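Local coordinates for protein chlorite Dismutase (Nitrobacter winogradskyi, PDB 3QPI) that acts as a heme b-dependent chlorite dismutase, splitting chlorite into chloride and molecular oxygen, at residues S26-A34 / T48-A56; A69-R79 / L119-Y130. All coordinates share one frame; numbering follows the deposited sequence.

How the contacts relate
The two contacts sit on opposite sides of the chain's centre, their centres about 23 Å apart, and come in series: contact 1 closes before contact 2 opens. Both belong to the eight-stranded antiparallel sheet, whose outermost strands within the chain are 50-54, in contact 1, and 126-131, in contact 2. Helix 64-73 is the next regular element after strand 50-54, and its later part opens contact 2. The two also touch, as Val55 and Ala56 pack against Tyr130 and Gln128. The surroundings differ: contact 2 helps to line the heme pocket, whereas contact 1 joins a loop to the start of an edge strand away from the annotated sites.

Contact 1: S26-A34 / T48-A56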
loop_
_atom_site.group_PDB
_atom_site.type_symbol
_atom_site.label_atom_id
_atom_site.label_comp_id
_atom_site.label_asym_id
_atom_site.label_seq_id
_atom_site.Cartn_x
_atom_site.Cartn_y
_atom_site.Cartn_z
ATOM N N SER A 26 6.901 -8.382 11.982
ATOM C CA SER A 26 7.551 -7.490 11.040
ATOM C C SER A 26 8.301 -8.306 9.991
ATOM O O SER A 26 8.011 -9.481 9.775
ATOM C CB SER A 26 8.497 -6.562 11.806
ATOM O OG SER A 26 9.018 -5.532 10.986
ATOM N N LEU A 27 9.257 -7.682 9.323
ATOM C CA LEU A 27 10.056 -8.382 8.330
ATOM C C LEU A 27 11.513 -8.123 8.606
ATOM O O LEU A 27 11.874 -7.110 9.210
ATOM C CB LEU A 27 9.721 -7.911 6.920
ATOM C CG LEU A 27 8.318 -8.250 6.447
ATOM C CD1 LEU A 27 7.952 -7.399 5.222
ATOM C CD2 LEU A 27 8.206 -9.737 6.161
ATOM N N MET A 28 12.345 -9.047 8.148
ATOM C CA MET A 28 13.777 -8.967 8.352
ATOM C C MET A 28 14.357 -7.751 7.631
ATOM O O MET A 28 13.799 -7.277 6.638
ATOM C CB MET A 28 14.403 -10.254 7.823
ATOM C CG MET A 28 15.916 -10.310 7.871
ATOM S SD MET A 28 16.541 -11.871 7.187
ATOM C CE MET A 28 15.460 -13.065 7.987
ATOM N N ALA A 29 15.474 -7.242 8.143
ATOM C CA ALA A 29 16.182 -6.119 7.517
ATOM C C ALA A 29 16.798 -6.517 6.171
ATOM O O ALA A 29 17.246 -7.648 5.992
ATOM C CB ALA A 29 17.273 -5.602 8.444
ATOM N N ALA A 30 16.807 -5.578 5.228
ATOM C CA ALA A 30 17.493 -5.772 3.954
ATOM C C ALA A 30 17.953 -4.407 3.454
ATOM O O ALA A 30 17.447 -3.396 3.928
ATOM C CB ALA A 30 16.570 -6.449 2.933
ATOM N N SER A 31 18.891 -4.358 2.504
ATOM C CA SER A 31 19.439 -3.060 2.112
ATOM C C SER A 31 18.711 -2.479 0.909
ATOM O O SER A 31 18.616 -1.268 0.791
ATOM C CB SER A 31 20.958 -3.127 1.875
ATOM O OG SER A 31 21.286 -3.575 0.587
ATOM N N HIS A 32 18.147 -3.345 0.065
ATOM C CA HIS A 32 17.526 -2.915 -1.186
ATOM C C HIS A 32 16.234 -3.633 -1.498
ATOM O O HIS A 32 15.991 -4.742 -1.044
ATOM C CB HIS A 32 18.463 -3.150 -2.379
ATOM C CG HIS A 32 19.596 -2.190 -2.438
ATOM N ND1 HIS A 32 20.620 -2.200 -1.517
ATOM C CD2 HIS A 32 19.849 -1.156 -3.274
ATOM C CE1 HIS A 32 21.472 -1.231 -1.799
ATOM N NE2 HIS A 32 21.030 -0.586 -2.864
ATOM N N LEU A 33 15.425 -2.982 -2.323
ATOM C CA LEU A 33 14.183 -3.540 -2.768
ATOM C C LEU A 33 14.225 -3.657 -4.285
ATOM O O LEU A 33 14.433 -2.659 -4.973
ATOM C CB LEU A 33 13.023 -2.649 -2.333
ATOM C CG LEU A 33 11.685 -3.048 -2.946
ATOM C CD1 LEU A 33 11.308 -4.475 -2.502
ATOM C CD2 LEU A 33 10.567 -2.044 -2.603
ATOM N N ALA A 34 14.050 -4.871 -4.811
ATOM C CA ALA A 34 13.842 -5.031 -6.251
ATOM C C ALA A 34 12.375 -5.315 -6.532
ATOM O O ALA A 34 11.713 -6.018 -5.762
ATOM C CB ALA A 34 14.736 -6.167 -6.835
ATOM N N THR A 48 17.151 -15.299 0.754
ATOM C CA THR A 48 16.753 -13.893 0.686
ATOM C C THR A 48 15.959 -13.451 1.918
ATOM O O THR A 48 15.090 -14.175 2.397
ATOM C CB THR A 48 15.913 -13.604 -0.580
ATOM O OG1 THR A 48 15.524 -12.225 -0.594
ATOM C CG2 THR A 48 14.658 -14.483 -0.630
ATOM N N PRO A 49 16.251 -12.249 2.435
ATOM C CA PRO A 49 15.584 -11.762 3.649
ATOM C C PRO A 49 14.079 -11.950 3.601
ATOM O O PRO A 49 13.501 -12.467 4.549
ATOM C CB PRO A 49 15.942 -10.273 3.670
ATOM C CG PRO A 49 17.273 -10.222 3.002
ATOM C CD PRO A 49 17.225 -11.273 1.920
ATOM N N TRP A 50 13.456 -11.513 2.517
ATOM C CA TRP A 50 12.037 -11.761 2.310
ATOM C C TRP A 50 11.694 -11.480 0.873
ATOM O O TRP A 50 12.442 -10.783 0.178
ATOM C CB TRP A 50 11.153 -10.897 3.228
ATOM C CG TRP A 50 11.562 -9.447 3.372
ATOM C CD1 TRP A 50 12.340 -8.923 4.354
ATOM C CD2 TRP A 50 11.200 -8.349 2.518
ATOM N NE1 TRP A 50 12.491 -7.571 4.168
ATOM C CE2 TRP A 50 11.802 -7.196 3.047
ATOM C CE3 TRP A 50 10.427 -8.236 1.358
ATOM C CZ2 TRP A 50 11.651 -5.939 2.469
ATOM C CZ3 TRP A 50 10.278 -6.992 0.779
ATOM C CH2 TRP A 50 10.882 -5.856 1.341
ATOM N N GLN A 51 10.568 -12.032 0.442
ATOM C CA GLN A 51 10.042 -11.826 -0.897
ATOM C C GLN A 51 8.523 -11.890 -0.848
ATOM O O GLN A 51 7.955 -12.774 -0.212
ATOM C CB GLN A 51 10.567 -12.901 -1.842
ATOM C CG GLN A 51 10.276 -12.624 -3.305
ATOM C CD GLN A 51 10.957 -13.633 -4.212
ATOM O OE1 GLN A 51 10.640 -14.826 -4.181
ATOM N NE2 GLN A 51 11.911 -13.167 -5.011
ATOM N N LEU A 52 7.876 -10.961 -1.537
ATOM C CA LEU A 52 6.447 -10.770 -1.429
ATOM C C LEU A 52 5.854 -10.557 -2.808
ATOM O O LEU A 52 6.452 -9.880 -3.625
ATOM C CB LEU A 52 6.186 -9.528 -0.586
ATOM C CG LEU A 52 6.603 -9.621 0.884
ATOM C CD1 LEU A 52 6.323 -8.303 1.553
ATOM C CD2 LEU A 52 5.858 -10.725 1.592
ATOM N N ARG A 53 4.683 -11.126 -3.075
ATOM C CA ARG A 53 4.094 -11.063 -4.419
ATOM C C ARG A 53 2.644 -10.632 -4.370
ATOM O O ARG A 53 1.911 -10.951 -3.420
ATOM C CB ARG A 53 4.181 -12.425 -5.108
ATOM C CG ARG A 53 5.571 -12.991 -5.080
ATOM C CD ARG A 53 5.634 -14.415 -5.595
ATOM N NE ARG A 53 6.992 -14.949 -5.470
ATOM C CZ ARG A 53 7.715 -15.428 -6.481
ATOM N NH1 ARG A 53 7.220 -15.478 -7.715
ATOM N NH2 ARG A 53 8.940 -15.887 -6.258
ATOM N N GLY A 54 2.224 -9.922 -5.408
ATOM C CA GLY A 54 0.853 -9.461 -5.487
ATOM C C GLY A 54 0.458 -9.123 -6.910
ATOM O O GLY A 54 1.294 -9.107 -7.816
ATOM N N VAL A 55 -0.818 -8.822 -7.105
ATOM C CA VAL A 55 -1.352 -8.659 -8.448
ATOM C C VAL A 55 -2.159 -7.381 -8.515
ATOM O O VAL A 55 -3.045 -7.173 -7.698
ATOM C CB VAL A 55 -2.289 -9.858 -8.811
ATOM C CG1 VAL A 55 -2.970 -9.621 -10.136
ATOM C CG2 VAL A 55 -1.503 -11.154 -8.848
ATOM N N ALA A 56 -1.866 -6.522 -9.479
ATOM C CA ALA A 56 -2.678 -5.329 -9.670
ATOM C C ALA A 56 -3.967 -5.835 -10.258
ATOM O O ALA A 56 -3.926 -6.671 -11.146
ATOM C CB ALA A 56 -2.002 -4.340 -10.624
HETATM O O HOH W 1 11.223 -11.488 6.905
#
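Backbones of Met28 and Pro49 approach most closely where the loop leading into strand 32-37 passes the start of strand 50-54, with the two CA atoms 5.8 Å apart. No direct backbone hydrogen bond joins the segments; instead a water accepts from Met28 N and donates, weakly, to Pro49 O. Trp50 fills the angle between them. Its CG is set between the backbone N and the carbonyl carbon (chi1 43°); this torsion puts the indole against residues 27-30, and NE1 gives a weak, bent hydrogen bond to Met28 O (2.8 Å, 130° at the hydrogen), which lies at the ring edge. Over one face comes Leu27 CB, a CH-pi contact 4.1 Å from the centroid of the five-membered ring. In the ferredoxin-like architecture of the dimeric alpha-beta barrel clan, strand 4-9 runs between strands 32-37 and 50-54 and pairs with both, so Leu33 and Trp50 meet across an intervening strand, CD1 to CH2 at 4.1 Å. A serine in place of Trp50 would probably leave Met28 O without its indole donor and open a gap between Leu27 and Leu33. Met28 runs extended to its sulfur, with CG anti to the backbone N (chi1 176°), which lays SD against Pro49 CA (3.7 Å), crossing the proline ring at about a right angle. Ala30 CB rests on Pro49 CG (3.8 Å), while Leu27 and Leu52 meet tip to tip through their CD1 atoms.

Contact 2: A69-R79 / L119-Y130; sequences ALTSVQAGLGR and LKYLPAIARQLY. With HEM (protoporphyrin IX containing Fe), chain C.
Arg127 reaches back from strand 126-131 to Gln74, just beyond helix 64-73. Its CB starts away from the 69-79 segment, but chi1 of 70° and an extended chain to NE carry the head group along the heme. CD lies 3.5 Å from HEM C2B and NE 3.5 Å from HEM CHB; beyond them, the heme methyl CMB sits over one guanidinium face. At the tip, NH1 donates to Gln74 OE1 (3.1 Å), tilted 34° from the amide carbonyl plane, and NH2 adds a weak second bond to the same oxygen. NH2 also packs on Leu70 CD2. This is one wall of the heme pocket in the chlorite dismutase fold, in which His114 is the axial iron ligand. Leu122 joins protein to cofactor here: CD1 touches Val73 CG2 (3.6 Å) and CD2 the heme vinyl carbon CAB. Farther from the heme, Arg79 holds the turn after the cis-peptide at Pro123, giving NH1 to Pro123 O (2.9 Å) and NH2 to Ala124 O (2.9 Å), an acceptor lying close to the guanidinium plane. Two waters link the backbones, one joining Ala75 O to Arg127 N, the other Ala75 N to Pro123 O and Ile125 O.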
loop_
_atom_site.group_PDB
_atom_site.type_symbol
_atom_site.label_atom_id
_atom_site.label_comp_id
_atom_site.label_asym_id
_atom_site.label_seq_id
_atom_site.Cartn_x
_atom_site.Cartn_y
_atom_site.Cartn_z
ATOM N N ALA A 69 -13.215 11.233 -10.023
ATOM C CA ALA A 69 -12.513 12.124 -9.106
ATOM C C ALA A 69 -11.036 11.751 -8.934
ATOM O O ALA A 69 -10.174 12.627 -8.872
ATOM C CB ALA A 69 -13.205 12.138 -7.756
ATOM N N LEU A 70 -10.746 10.456 -8.866
ATOM C CA LEU A 70 -9.381 9.988 -8.685
ATOM C C LEU A 70 -8.525 10.245 -9.912
ATOM O O LEU A 70 -7.417 10.778 -9.803
ATOM C CB LEU A 70 -9.373 8.490 -8.380
ATOM C CG LEU A 70 -9.872 8.115 -6.982
ATOM C CD1 LEU A 70 -10.349 6.661 -6.928
ATOM C CD2 LEU A 70 -8.758 8.364 -5.970
ATOM N N THR A 71 -9.013 9.854 -11.082
ATOM C CA THR A 71 -8.188 9.973 -12.283
ATOM C C THR A 71 -7.919 11.433 -12.630
ATOM O O THR A 71 -6.977 11.730 -13.352
ATOM C CB THR A 71 -8.812 9.271 -13.508
ATOM O OG1 THR A 71 -10.115 9.800 -13.748
ATOM C CG2 THR A 71 -8.918 7.771 -13.279
ATOM N N SER A 72 -8.727 12.347 -12.105
ATOM C CA SER A 72 -8.514 13.764 -12.384
ATOM C C SER A 72 -7.356 14.363 -11.584
ATOM O O SER A 72 -6.721 15.308 -12.044
ATOM C CB SER A 72 -9.784 14.571 -12.126
ATOM O OG SER A 72 -10.108 14.572 -10.755
ATOM N N VAL A 73 -7.068 13.826 -10.399
ATOM C CA VAL A 73 -5.944 14.362 -9.620
ATOM C C VAL A 73 -4.724 13.440 -9.487
ATOM O O VAL A 73 -3.617 13.928 -9.326
ATOM C CB VAL A 73 -6.365 14.819 -8.207
ATOM C CG1 VAL A 73 -7.325 16.013 -8.297
ATOM C CG2 VAL A 73 -6.980 13.681 -7.430
ATOM N N GLN A 74 -4.906 12.125 -9.560
ATOM C CA GLN A 74 -3.813 11.208 -9.222
ATOM C C GLN A 74 -2.658 11.251 -10.224
ATOM O O GLN A 74 -2.850 11.554 -11.399
ATOM C CB GLN A 74 -4.329 9.768 -9.067
ATOM C CG GLN A 74 -4.602 9.045 -10.361
ATOM C CD GLN A 74 -5.616 7.927 -10.185
ATOM O OE1 GLN A 74 -6.059 7.634 -9.067
ATOM N NE2 GLN A 74 -6.006 7.311 -11.289
ATOM N N ALA A 75 -1.459 10.944 -9.742
ATOM C CA ALA A 75 -0.282 10.882 -10.602
ATOM C C ALA A 75 0.133 9.427 -10.813
ATOM O O ALA A 75 -0.412 8.514 -10.183
ATOM C CB ALA A 75 0.857 11.679 -9.995
ATOM N N GLY A 76 1.085 9.204 -11.706
ATOM C CA GLY A 76 1.541 7.855 -11.996
ATOM C C GLY A 76 2.846 7.532 -11.295
ATOM O O GLY A 76 3.476 8.412 -10.712
ATOM N N LEU A 77 3.256 6.269 -11.367
ATOM C CA LEU A 77 4.537 5.842 -10.837
ATOM C C LEU A 77 5.651 6.347 -11.755
ATOM O O LEU A 77 5.414 6.652 -12.925
ATOM C CB LEU A 77 4.596 4.310 -10.742
ATOM C CG LEU A 77 3.427 3.623 -10.001
ATOM C CD1 LEU A 77 3.599 2.105 -9.931
ATOM C CD2 LEU A 77 3.252 4.200 -8.597
ATOM N N GLY A 78 6.864 6.429 -11.223
ATOM C CA GLY A 78 8.029 6.716 -12.032
ATOM C C GLY A 78 8.307 8.193 -12.270
ATOM O O GLY A 78 9.091 8.518 -13.150
ATOM N N ARG A 79 7.680 9.086 -11.498
ATOM C CA ARG A 79 7.952 10.520 -11.643
ATOM C C ARG A 79 9.402 10.794 -11.289
ATOM O O ARG A 79 9.916 10.290 -10.290
ATOM C CB ARG A 79 7.045 11.366 -10.757
ATOM C CG ARG A 79 5.581 11.335 -11.149
ATOM C CD ARG A 79 4.723 12.009 -10.096
ATOM N NE ARG A 79 4.725 11.307 -8.809
ATOM C CZ ARG A 79 4.101 11.762 -7.722
ATOM N NH1 ARG A 79 3.434 12.916 -7.787
ATOM N NH2 ARG A 79 4.129 11.069 -6.575
ATOM N N LEU A 119 -8.200 12.015 -0.963
ATOM C CA LEU A 119 -8.096 12.798 -2.192
ATOM C C LEU A 119 -7.187 14.028 -2.060
ATOM O O LEU A 119 -6.525 14.414 -3.012
ATOM C CB LEU A 119 -9.486 13.228 -2.682
ATOM C CG LEU A 119 -10.313 12.135 -3.364
ATOM C CD1 LEU A 119 -11.699 12.652 -3.730
ATOM C CD2 LEU A 119 -9.613 11.593 -4.606
ATOM N N LYS A 120 -7.138 14.645 -0.891
ATOM C CA LYS A 120 -6.339 15.864 -0.759
ATOM C C LYS A 120 -4.848 15.586 -0.918
ATOM O O LYS A 120 -4.088 16.489 -1.230
ATOM C CB LYS A 120 -6.611 16.579 0.568
ATOM C CG LYS A 120 -6.321 15.763 1.813
ATOM C CD LYS A 120 -6.805 16.483 3.077
ATOM C CE LYS A 120 -5.944 17.706 3.386
ATOM N NZ LYS A 120 -6.533 18.634 4.424
ATOM N N TYR A 121 -4.434 14.341 -0.709
ATOM C CA TYR A 121 -3.016 13.997 -0.756
ATOM C C TYR A 121 -2.512 13.720 -2.160
ATOM O O TYR A 121 -1.331 13.389 -2.345
ATOM C CB TYR A 121 -2.722 12.788 0.129
ATOM C CG TYR A 121 -2.905 13.068 1.599
ATOM C CD1 TYR A 121 -1.885 13.638 2.349
ATOM C CD2 TYR A 121 -4.101 12.772 2.239
ATOM C CE1 TYR A 121 -2.049 13.896 3.703
ATOM C CE2 TYR A 121 -4.270 13.031 3.589
ATOM C CZ TYR A 121 -3.236 13.585 4.310
ATOM O OH TYR A 121 -3.397 13.837 5.644
ATOM N N LEU A 122 -3.394 13.828 -3.146
ATOM C CA LEU A 122 -2.974 13.714 -4.541
ATOM C C LEU A 122 -2.949 15.116 -5.103
ATOM O O LEU A 122 -3.767 15.946 -4.707
ATOM C CB LEU A 122 -3.941 12.839 -5.370
ATOM C CG LEU A 122 -4.635 11.655 -4.673
ATOM C CD1 LEU A 122 -5.488 10.872 -5.667
ATOM C CD2 LEU A 122 -3.635 10.726 -3.980
ATOM N N PRO A 123 -2.045 15.385 -6.056
ATOM C CA PRO A 123 -1.172 14.396 -6.692
ATOM C C PRO A 123 0.131 14.098 -5.939
ATOM O O PRO A 123 0.894 13.248 -6.376
ATOM C CB PRO A 123 -0.855 15.045 -8.035
ATOM C CG PRO A 123 -0.866 16.521 -7.736
ATOM C CD PRO A 123 -1.873 16.735 -6.635
ATOM N N ALA A 124 0.401 14.774 -4.834
ATOM C CA ALA A 124 1.663 14.535 -4.131
ATOM C C ALA A 124 2.013 13.031 -4.023
ATOM O O ALA A 124 3.116 12.615 -4.389
ATOM C CB ALA A 124 1.634 15.183 -2.740
ATOM N N ILE A 125 1.076 12.224 -3.528
ATOM C CA ILE A 125 1.344 10.812 -3.297
ATOM C C ILE A 125 0.762 9.987 -4.445
ATOM O O ILE A 125 -0.434 10.013 -4.653
ATOM C CB ILE A 125 0.706 10.315 -1.952
ATOM C CG1 ILE A 125 0.984 11.292 -0.790
ATOM C CG2 ILE A 125 1.188 8.912 -1.613
ATOM C CD1 ILE A 125 2.483 11.450 -0.431
ATOM N N ALA A 126 1.613 9.292 -5.200
ATOM C CA ALA A 126 1.159 8.334 -6.207
ATOM C C ALA A 126 1.106 6.956 -5.567
ATOM O O ALA A 126 1.888 6.664 -4.655
ATOM C CB ALA A 126 2.112 8.314 -7.431
ATOM N N ARG A 127 0.204 6.102 -6.050
ATOM C CA ARG A 127 -0.042 4.813 -5.397
ATOM C C ARG A 127 -0.296 3.697 -6.400
ATOM O O ARG A 127 -0.756 3.936 -7.524
ATOM C CB ARG A 127 -1.269 4.904 -4.473
ATOM C CG ARG A 127 -2.581 5.033 -5.234
ATOM C CD ARG A 127 -3.809 5.198 -4.339
ATOM N NE ARG A 127 -5.006 4.883 -5.114
ATOM C CZ ARG A 127 -5.496 5.676 -6.069
ATOM N NH1 ARG A 127 -4.909 6.837 -6.340
ATOM N NH2 ARG A 127 -6.567 5.311 -6.761
ATOM N N GLN A 128 -0.009 2.475 -5.965
ATOM C CA GLN A 128 -0.458 1.286 -6.660
ATOM C C GLN A 128 -0.778 0.196 -5.642
ATOM O O GLN A 128 0.004 -0.063 -4.730
ATOM C CB GLN A 128 0.596 0.777 -7.647
ATOM C CG GLN A 128 0.151 -0.519 -8.406
ATOM C CD GLN A 128 -1.104 -0.304 -9.261
ATOM O OE1 GLN A 128 -1.090 0.497 -10.199
ATOM N NE2 GLN A 128 -2.192 -1.004 -8.931
ATOM N N LEU A 129 -1.924 -0.446 -5.826
ATOM C CA LEU A 129 -2.384 -1.514 -4.957
ATOM C C LEU A 129 -2.214 -2.885 -5.614
ATOM O O LEU A 129 -2.612 -3.080 -6.762
ATOM C CB LEU A 129 -3.870 -1.291 -4.656
ATOM C CG LEU A 129 -4.593 -2.365 -3.852
ATOM C CD1 LEU A 129 -4.056 -2.464 -2.409
ATOM C CD2 LEU A 129 -6.093 -2.069 -3.855
ATOM N N TYR A 130 -1.657 -3.834 -4.866
ATOM C CA TYR A 130 -1.496 -5.200 -5.327
ATOM C C TYR A 130 -2.238 -6.137 -4.387
ATOM O O TYR A 130 -2.162 -5.974 -3.184
ATOM C CB TYR A 130 -0.015 -5.567 -5.366
ATOM C CG TYR A 130 0.773 -4.656 -6.264
ATOM C CD1 TYR A 130 0.950 -4.956 -7.618
ATOM C CD2 TYR A 130 1.348 -3.484 -5.765
ATOM C CE1 TYR A 130 1.680 -4.109 -8.454
ATOM C CE2 TYR A 130 2.076 -2.622 -6.592
ATOM C CZ TYR A 130 2.229 -2.942 -7.930
ATOM O OH TYR A 130 2.943 -2.097 -8.728
HETATM C CHA HEM C . -7.768 0.572 -1.417
HETATM C CHB HEM C . -7.361 5.200 -2.565
HETATM C CHC HEM C . -3.614 5.632 0.505
HETATM C CHD HEM C . -4.249 1.134 1.815
HETATM C C1A HEM C . -7.920 1.800 -1.966
HETATM C C2A HEM C . -8.927 2.062 -2.982
HETATM C C3A HEM C . -8.838 3.356 -3.346
HETATM C C4A HEM C . -7.764 3.925 -2.536
HETATM C CMA HEM C . -9.746 4.089 -4.401
HETATM C CAA HEM C . -9.902 0.969 -3.446
HETATM C CBA HEM C . -9.489 0.262 -4.730
HETATM C CGA HEM C . -10.661 -0.618 -5.114
HETATM O O1A HEM C . -10.479 -1.845 -5.003
HETATM O O2A HEM C . -11.767 -0.116 -5.495
HETATM C C1B HEM C . -6.311 5.636 -1.831
HETATM C C2B HEM C . -5.751 6.950 -2.026
HETATM C C3B HEM C . -4.704 7.049 -1.219
HETATM C C4B HEM C . -4.581 5.820 -0.458
HETATM C CMB HEM C . -6.209 8.048 -3.019
HETATM C CAB HEM C . -3.829 8.319 -1.122
HETATM C CBB HEM C . -2.503 8.209 -1.229
HETATM C C1C HEM C . -3.452 4.476 1.164
HETATM C C2C HEM C . -2.450 4.145 2.178
HETATM C C3C HEM C . -2.636 2.864 2.495
HETATM C C4C HEM C . -3.772 2.391 1.725
HETATM C CMC HEM C . -1.349 5.108 2.682
HETATM C CAC HEM C . -1.908 1.970 3.513
HETATM C CBC HEM C . -1.316 2.530 4.577
HETATM C C1D HEM C . -5.191 0.549 1.068
HETATM C C2D HEM C . -5.581 -0.832 1.221
HETATM C C3D HEM C . -6.686 -0.986 0.185
HETATM C C4D HEM C . -6.844 0.308 -0.435
HETATM C CMD HEM C . -5.040 -1.948 2.174
HETATM C CAD HEM C . -7.504 -2.246 -0.124
HETATM C CBD HEM C . -8.780 -2.140 0.725
HETATM C CGD HEM C . -9.560 -3.431 0.612
HETATM O O1D HEM C . -9.844 -3.847 -0.534
HETATM O O2D HEM C . -9.898 -4.044 1.664
HETATM N NA HEM C . -7.177 2.964 -1.700
HETATM N NB HEM C . -5.585 4.943 -0.863
HETATM N NC HEM C . -4.245 3.390 0.919
HETATM N ND HEM C . -5.963 1.205 0.093
HETATM FE FE HEM C . -5.789 3.082 -0.175
HETATM O O HOH W 2 -1.549 7.326 -8.110
HETATM O O HOH W 3 -0.796 11.036 -6.964
#